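PDB 4A39: metallo-carboxypeptidase from Pseudomonas aeruginosa, which probably removes residues from the C terminus of peptides or proteins as a zinc-dependent carboxypeptidase of the M14 family. Local coordinates for residues R34-A39 with T63-T68; L239-L244 with L329-N334. All coordinates share one frame; numbering follows the deposited sequence.

Contact 1 of 2, residues R34-A39 with T63-T68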
loop_
_atom_site.group_PDB
_atom_site.type_symbol
_atom_site.label_atom_id
_atom_site.label_comp_id
_atom_site.label_asym_id
_atom_site.label_seq_id
_atom_site.Cartn_x
_atom_site.Cartn_y
_atom_site.Cartn_z
ATOM N N ARG A 34 31.511 3.709 -10.143
ATOM C CA ARG A 34 30.772 3.715 -11.400
ATOM C C ARG A 34 30.375 2.305 -11.840
ATOM O O ARG A 34 29.837 2.112 -12.936
ATOM C CB ARG A 34 31.614 4.388 -12.500
ATOM C CG ARG A 34 32.029 5.829 -12.168
ATOM C CD ARG A 34 32.737 6.532 -13.336
ATOM N NE ARG A 34 31.845 6.775 -14.466
ATOM C CZ ARG A 34 31.954 6.179 -15.649
ATOM N NH1 ARG A 34 32.922 5.299 -15.864
ATOM N NH2 ARG A 34 31.096 6.465 -16.619
ATOM N N ARG A 35 30.637 1.322 -10.985
ATOM C CA ARG A 35 30.313 -0.074 -11.277
ATOM C C ARG A 35 29.740 -0.798 -10.063
ATOM O O ARG A 35 30.090 -1.951 -9.800
ATOM C CB ARG A 35 31.571 -0.814 -11.769
ATOM C CG ARG A 35 32.223 -0.205 -13.018
ATOM C CD ARG A 35 31.482 -0.608 -14.291
ATOM N NE ARG A 35 32.136 -0.134 -15.511
ATOM C CZ ARG A 35 31.992 1.085 -16.021
ATOM N NH1 ARG A 35 31.207 1.976 -15.430
ATOM N NH2 ARG A 35 32.632 1.411 -17.135
ATOM N N ILE A 36 28.872 -0.140 -9.307
ATOM C CA ILE A 36 28.269 -0.747 -8.124
ATOM C C ILE A 36 27.252 -1.799 -8.578
ATOM O O ILE A 36 26.311 -1.484 -9.300
ATOM C CB ILE A 36 27.584 0.325 -7.258
ATOM C CG1 ILE A 36 28.616 1.388 -6.862
ATOM C CG2 ILE A 36 26.975 -0.308 -6.004
ATOM C CD1 ILE A 36 28.014 2.647 -6.265
ATOM N N ARG A 37 27.454 -3.046 -8.157
ATOM C CA ARG A 37 26.578 -4.150 -8.547
ATOM C C ARG A 37 25.850 -4.693 -7.326
ATOM O O ARG A 37 26.477 -5.014 -6.322
ATOM C CB ARG A 37 27.406 -5.276 -9.186
ATOM C CG ARG A 37 28.329 -4.826 -10.311
ATOM C CD ARG A 37 27.567 -4.412 -11.555
ATOM N NE ARG A 37 27.045 -5.559 -12.297
ATOM C CZ ARG A 37 26.414 -5.466 -13.462
ATOM N NH1 ARG A 37 26.226 -4.279 -14.023
ATOM N NH2 ARG A 37 25.971 -6.560 -14.069
ATOM N N LEU A 38 24.528 -4.804 -7.432
ATOM C CA LEU A 38 23.696 -5.290 -6.336
ATOM C C LEU A 38 22.609 -6.210 -6.873
ATOM O O LEU A 38 22.303 -6.191 -8.062
ATOM C CB LEU A 38 23.014 -4.112 -5.631
ATOM C CG LEU A 38 23.896 -2.960 -5.155
ATOM C CD1 LEU A 38 23.020 -1.757 -4.843
ATOM C CD2 LEU A 38 24.702 -3.389 -3.937
ATOM N N ALA A 39 22.025 -7.010 -5.986
ATOM C CA ALA A 39 20.939 -7.912 -6.362
ATOM C C ALA A 39 19.797 -7.791 -5.354
ATOM O O ALA A 39 20.023 -7.549 -4.167
ATOM C CB ALA A 39 21.432 -9.354 -6.416
ATOM N N THR A 63 31.652 12.849 -6.609
ATOM C CA THR A 63 31.870 11.587 -7.298
ATOM C C THR A 63 30.563 10.980 -7.795
ATOM O O THR A 63 29.618 10.797 -7.025
ATOM C CB THR A 63 32.565 10.580 -6.352
ATOM O OG1 THR A 63 33.850 11.093 -5.976
ATOM C CG2 THR A 63 32.738 9.223 -7.028
ATOM N N GLU A 64 30.509 10.672 -9.085
ATOM C CA GLU A 64 29.318 10.064 -9.657
ATOM C C GLU A 64 29.268 8.591 -9.275
ATOM O O GLU A 64 30.240 7.862 -9.460
ATOM C CB GLU A 64 29.322 10.192 -11.181
ATOM C CG GLU A 64 28.214 9.404 -11.868
ATOM C CD GLU A 64 28.204 9.592 -13.372
ATOM O OE1 GLU A 64 29.253 9.363 -14.015
ATOM O OE2 GLU A 64 27.141 9.967 -13.913
ATOM N N HIS A 65 28.134 8.164 -8.727
ATOM C CA HIS A 65 27.954 6.766 -8.348
ATOM C C HIS A 65 26.912 6.158 -9.269
ATOM O O HIS A 65 25.834 6.723 -9.464
ATOM C CB HIS A 65 27.503 6.650 -6.891
ATOM C CG HIS A 65 28.547 7.078 -5.910
ATOM N ND1 HIS A 65 29.120 6.216 -5.000
ATOM C CD2 HIS A 65 29.159 8.273 -5.733
ATOM C CE1 HIS A 65 30.043 6.860 -4.307
ATOM N NE2 HIS A 65 30.087 8.110 -4.733
ATOM N N CYS A 66 27.250 5.011 -9.847
ATOM C CA CYS A 66 26.363 4.325 -10.773
ATOM C C CYS A 66 26.002 2.956 -10.225
ATOM O O CYS A 66 26.868 2.096 -10.051
ATOM C CB CYS A 66 27.054 4.194 -12.125
ATOM S SG CYS A 66 27.605 5.797 -12.716
ATOM N N PHE A 67 24.713 2.766 -9.965
ATOM C CA PHE A 67 24.199 1.521 -9.404
ATOM C C PHE A 67 23.479 0.653 -10.425
ATOM O O PHE A 67 22.873 1.162 -11.370
ATOM C CB PHE A 67 23.214 1.836 -8.273
ATOM C CG PHE A 67 23.808 2.621 -7.140
ATOM C CD1 PHE A 67 23.919 4.009 -7.218
ATOM C CD2 PHE A 67 24.249 1.975 -5.987
ATOM C CE1 PHE A 67 24.455 4.744 -6.164
ATOM C CE2 PHE A 67 24.788 2.701 -4.922
ATOM C CZ PHE A 67 24.892 4.091 -5.011
ATOM N N THR A 68 23.543 -0.658 -10.214
ATOM C CA THR A 68 22.861 -1.614 -11.075
ATOM C C THR A 68 22.268 -2.750 -10.251
ATOM O O THR A 68 22.967 -3.369 -9.452
ATOM C CB THR A 68 23.808 -2.260 -12.115
ATOM O OG1 THR A 68 24.291 -1.261 -13.023
ATOM C CG2 THR A 68 23.061 -3.343 -12.903
HETATM O O HOH W 1 26.591 -0.548 -11.979
#

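Contact 2 of 2, residues L239-L244 with L329-N334. With GEM ((2-guanidinoethylmercapto)succinic acid), chain D.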
loop_
_atom_site.group_PDB
_atom_site.type_symbol
_atom_site.label_atom_id
_atom_site.label_comp_id
_atom_site.label_asym_id
_atom_site.label_seq_id
_atom_site.Cartn_x
_atom_site.Cartn_y
_atom_site.Cartn_z
ATOM N N LEU A 239 -1.182 -13.188 0.809
ATOM C CA LEU A 239 -2.400 -12.939 1.568
ATOM C C LEU A 239 -3.608 -12.585 0.711
ATOM O O LEU A 239 -4.742 -12.912 1.070
ATOM C CB LEU A 239 -2.162 -11.848 2.620
ATOM C CG LEU A 239 -1.208 -12.216 3.762
ATOM C CD1 LEU A 239 -1.181 -11.081 4.779
ATOM C CD2 LEU A 239 -1.665 -13.503 4.434
ATOM N N ASN A 240 -3.389 -11.936 -0.429
ATOM C CA ASN A 240 -4.541 -11.595 -1.241
ATOM C C ASN A 240 -5.007 -12.706 -2.172
ATOM O O ASN A 240 -5.678 -12.453 -3.175
ATOM C CB ASN A 240 -4.320 -10.300 -2.020
ATOM C CG ASN A 240 -5.626 -9.594 -2.305
ATOM O OD1 ASN A 240 -6.534 -9.605 -1.469
ATOM N ND2 ASN A 240 -5.735 -8.978 -3.469
ATOM N N ARG A 241 -4.637 -13.936 -1.830
ATOM C CA ARG A 241 -5.069 -15.119 -2.567
ATOM C C ARG A 241 -5.542 -16.121 -1.510
ATOM O O ARG A 241 -5.785 -17.288 -1.813
ATOM C CB ARG A 241 -3.915 -15.734 -3.368
ATOM C CG ARG A 241 -3.407 -14.873 -4.514
ATOM C CD ARG A 241 -4.448 -14.715 -5.608
ATOM N NE ARG A 241 -3.918 -13.931 -6.721
ATOM C CZ ARG A 241 -3.732 -12.614 -6.683
ATOM N NH1 ARG A 241 -4.042 -11.925 -5.591
ATOM N NH2 ARG A 241 -3.207 -11.987 -7.729
ATOM N N ALA A 242 -5.677 -15.648 -0.270
ATOM C CA ALA A 242 -6.088 -16.514 0.835
ATOM C C ALA A 242 -7.470 -16.221 1.398
ATOM O O ALA A 242 -7.825 -16.731 2.460
ATOM C CB ALA A 242 -5.062 -16.430 1.961
ATOM N N TRP A 243 -8.268 -15.427 0.694
ATOM C CA TRP A 243 -9.581 -15.093 1.223
ATOM C C TRP A 243 -10.669 -16.142 1.040
ATOM O O TRP A 243 -11.656 -16.149 1.774
ATOM C CB TRP A 243 -10.022 -13.737 0.679
ATOM C CG TRP A 243 -9.168 -12.642 1.239
ATOM C CD1 TRP A 243 -7.859 -12.389 0.938
ATOM C CD2 TRP A 243 -9.529 -11.712 2.269
ATOM N NE1 TRP A 243 -7.381 -11.363 1.717
ATOM C CE2 TRP A 243 -8.383 -10.928 2.543
ATOM C CE3 TRP A 243 -10.706 -11.464 2.988
ATOM C CZ2 TRP A 243 -8.381 -9.916 3.505
ATOM C CZ3 TRP A 243 -10.703 -10.455 3.947
ATOM C CH2 TRP A 243 -9.548 -9.695 4.197
ATOM N N LEU A 244 -10.491 -17.037 0.080
ATOM C CA LEU A 244 -11.484 -18.077 -0.134
ATOM C C LEU A 244 -11.263 -19.196 0.882
ATOM O O LEU A 244 -12.216 -19.824 1.348
ATOM C CB LEU A 244 -11.376 -18.626 -1.559
ATOM C CG LEU A 244 -12.486 -19.565 -2.031
ATOM C CD1 LEU A 244 -13.844 -18.878 -1.898
ATOM C CD2 LEU A 244 -12.221 -19.962 -3.478
ATOM N N LEU A 329 -12.538 -15.197 -6.550
ATOM C CA LEU A 329 -12.991 -14.900 -5.193
ATOM C C LEU A 329 -11.940 -15.075 -4.102
ATOM O O LEU A 329 -12.236 -14.899 -2.922
ATOM C CB LEU A 329 -14.241 -15.722 -4.852
ATOM C CG LEU A 329 -15.538 -15.248 -5.521
ATOM C CD1 LEU A 329 -16.667 -16.215 -5.205
ATOM C CD2 LEU A 329 -15.891 -13.845 -5.031
ATOM N N ALA A 330 -10.714 -15.409 -4.493
ATOM C CA ALA A 330 -9.633 -15.571 -3.524
ATOM C C ALA A 330 -9.101 -14.195 -3.122
ATOM O O ALA A 330 -8.426 -14.058 -2.101
ATOM C CB ALA A 330 -8.512 -16.416 -4.118
ATOM N N LEU A 331 -9.404 -13.183 -3.936
ATOM C CA LEU A 331 -8.981 -11.807 -3.661
ATOM C C LEU A 331 -9.938 -11.163 -2.669
ATOM O O LEU A 331 -11.147 -11.368 -2.743
ATOM C CB LEU A 331 -8.971 -10.972 -4.943
ATOM C CG LEU A 331 -7.829 -11.197 -5.938
ATOM C CD1 LEU A 331 -7.817 -12.639 -6.427
ATOM C CD2 LEU A 331 -8.009 -10.234 -7.107
ATOM N N ALA A 332 -9.393 -10.368 -1.754
ATOM C CA ALA A 332 -10.190 -9.700 -0.729
ATOM C C ALA A 332 -11.326 -8.841 -1.274
ATOM O O ALA A 332 -12.455 -8.918 -0.791
ATOM C CB ALA A 332 -9.285 -8.852 0.161
ATOM N N CYS A 333 -11.033 -8.011 -2.269
ATOM C CA CYS A 333 -12.063 -7.141 -2.831
ATOM C C CYS A 333 -13.289 -7.933 -3.259
ATOM O O CYS A 333 -14.411 -7.641 -2.849
ATOM C CB CYS A 333 -11.512 -6.369 -4.032
ATOM S SG CYS A 333 -12.711 -5.264 -4.791
ATOM N N ASN A 334 -13.069 -8.948 -4.081
ATOM C CA ASN A 334 -14.160 -9.771 -4.571
ATOM C C ASN A 334 -14.840 -10.607 -3.493
ATOM O O ASN A 334 -16.070 -10.671 -3.435
ATOM C CB ASN A 334 -13.638 -10.653 -5.696
ATOM C CG ASN A 334 -13.217 -9.839 -6.902
ATOM O OD1 ASN A 334 -14.054 -9.412 -7.697
ATOM N ND2 ASN A 334 -11.919 -9.590 -7.028
HETATM C C8 GEM D . -3.951 -7.258 -7.062
HETATM S S7 GEM D . -5.046 -6.454 -5.836
HETATM C C6 GEM D . -6.620 -6.414 -6.769
HETATM C C5 GEM D . -6.460 -6.327 -8.289
HETATM N N3 GEM D . -5.955 -7.597 -8.827
HETATM C C1 GEM D . -6.727 -8.317 -9.639
HETATM N N4 GEM D . -7.948 -7.883 -9.941
HETATM N N2 GEM D . -6.292 -9.469 -10.141
HETATM C C9 GEM D . -3.342 -8.548 -6.511
HETATM O O14 GEM D . -3.730 -8.941 -5.387
HETATM O O15 GEM D . -2.496 -9.119 -7.229
HETATM C C10 GEM D . -2.854 -6.298 -7.528
HETATM C C11 GEM D . -1.947 -5.864 -6.374
HETATM O O12 GEM D . -1.767 -4.636 -6.214
HETATM O O13 GEM D . -1.437 -6.772 -5.687
HETATM O O HOH W 2 -8.367 -7.291 -3.313
#

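Contact 1 of 2, residues R34-A39 with T63-T68
Backbone hydrogen bonds join Ile36 and Leu38 to Cys66 and Thr68 of strand 65-69. Ile36 N donates to Cys66 O at 3.1 Å and Leu38 N to Thr68 O at 2.9 Å, while the return bond from Thr68 N to Ile36 O (3.0 Å) is weak, its angle at hydrogen only 130°. One residue thus gives and takes from the two residues flanking Phe67, the signature of a parallel pair. A water donates to Ile36 O and also hydrogen-bonds Thr68 OG1, giving that carbonyl a second partner.

These are neighbouring strands in the mixed sheet of the cytosolic carboxypeptidase N-terminal domain. They run parallel, whereas their other neighbours, 26-29 beside 36-39 and 106-111 beside 65-69, run antiparallel to them.

Apolar contacts gather on the face that carries Ile36 and Phe67. The beta-branched Ile36 suits a strand and offers the ring two branches: CD1 lies over one face of Phe67, offset toward the rim, in a CH-pi contact 3.7 Å from the centroid, and CG2 touches Phe67 CD2. Leu38 CD1 comes to the ring's edge. Phe54 and Val56 add to this apolar layer.

Charged and polar side chains occupy the other face and the residues just before the strands. Arg37 folds back at chi2 and chi3 (-70° and -75°), laying its guanidinium over the methyl of Thr68, with NH1 3.5 Å from CG2; the same NH1 pairs with Asp105 in a salt bridge. The long chains of Arg34 and Glu64 form a long salt bridge, OE1 in the guanidinium plane 3.7 Å from NE.

Contact 2 of 2, residues L239-L244 with L329-N334
The amide of Asn240 bonds the backbone of Ala332 through OD1 and the inhibitor through ND2. Its CB lies beside carboxylate oxygen O14 of (2-guanidinoethylmercapto)succinic acid. CG stands anti to the backbone N (chi1 -152°), which carries the amide between helix and ligand. OD1 accepts from Ala332 N at 3.0 Å, a straight bond at hydrogen, though the donor sits above the amide plane; Gln179 NE2 gives OD1 a second bond. ND2 donates to O14 at 2.8 Å and to a water that also accepts from Cys333 N. Asparagine fits here because it pairs an acceptor for the helix start with a donor for the ligand.

Leu331 occupies the N-cap position of helix 332-340. Its CA makes a C-H...O contact with Asn240 O, and its CD1 lies over one face of the Arg241 guanidinium, while CD2 approaches the guanidino carbon C1 of the inhibitor at 3.4 Å. Arg241 NH1 bonds both Asn240 O and O14, and NH2 takes the neighbouring O15 at 3.0 Å, so the flat cation grips the carboxylate end-on, one terminal nitrogen to each oxygen, with carbon C9 in the guanidinium plane.

Farther from the pocket, Trp243 N donates to Ala330 O at 3.1 Å. The indole then spreads over Ala332, whose small methyl allows close approach: CB sits 3.5 Å from the five-membered ring centroid. Gln179 OE1 takes the indole NE1.

Asn240, beside the zinc ligands His180 and His273, shares O14 with Arg241, consistent with the Asn-Arg pair by which M14 carboxypeptidases recognise a substrate's C-terminal carboxylate; Gln179 probably helps position Asn240.

From the N terminus, the chain first closes contact 1, in which 34-39 is rejoined by 63-68 after a short excursion that includes strand 53-57 of the same sheet. That tie stays local, within the N-terminal beta domain. The chain then completes this domain and enters the zinc carboxypeptidase domain, where contact 2 closes a longer loop: the 84 residues between 239-244 and 329-334 include helix 252-264 and strand 268-275, the latter carrying His273. It joins the loop before helix 252-264 to the start of helix 332-340. The two closures are in series, neither nested nor crossed, and their centres lie about 39 Å apart.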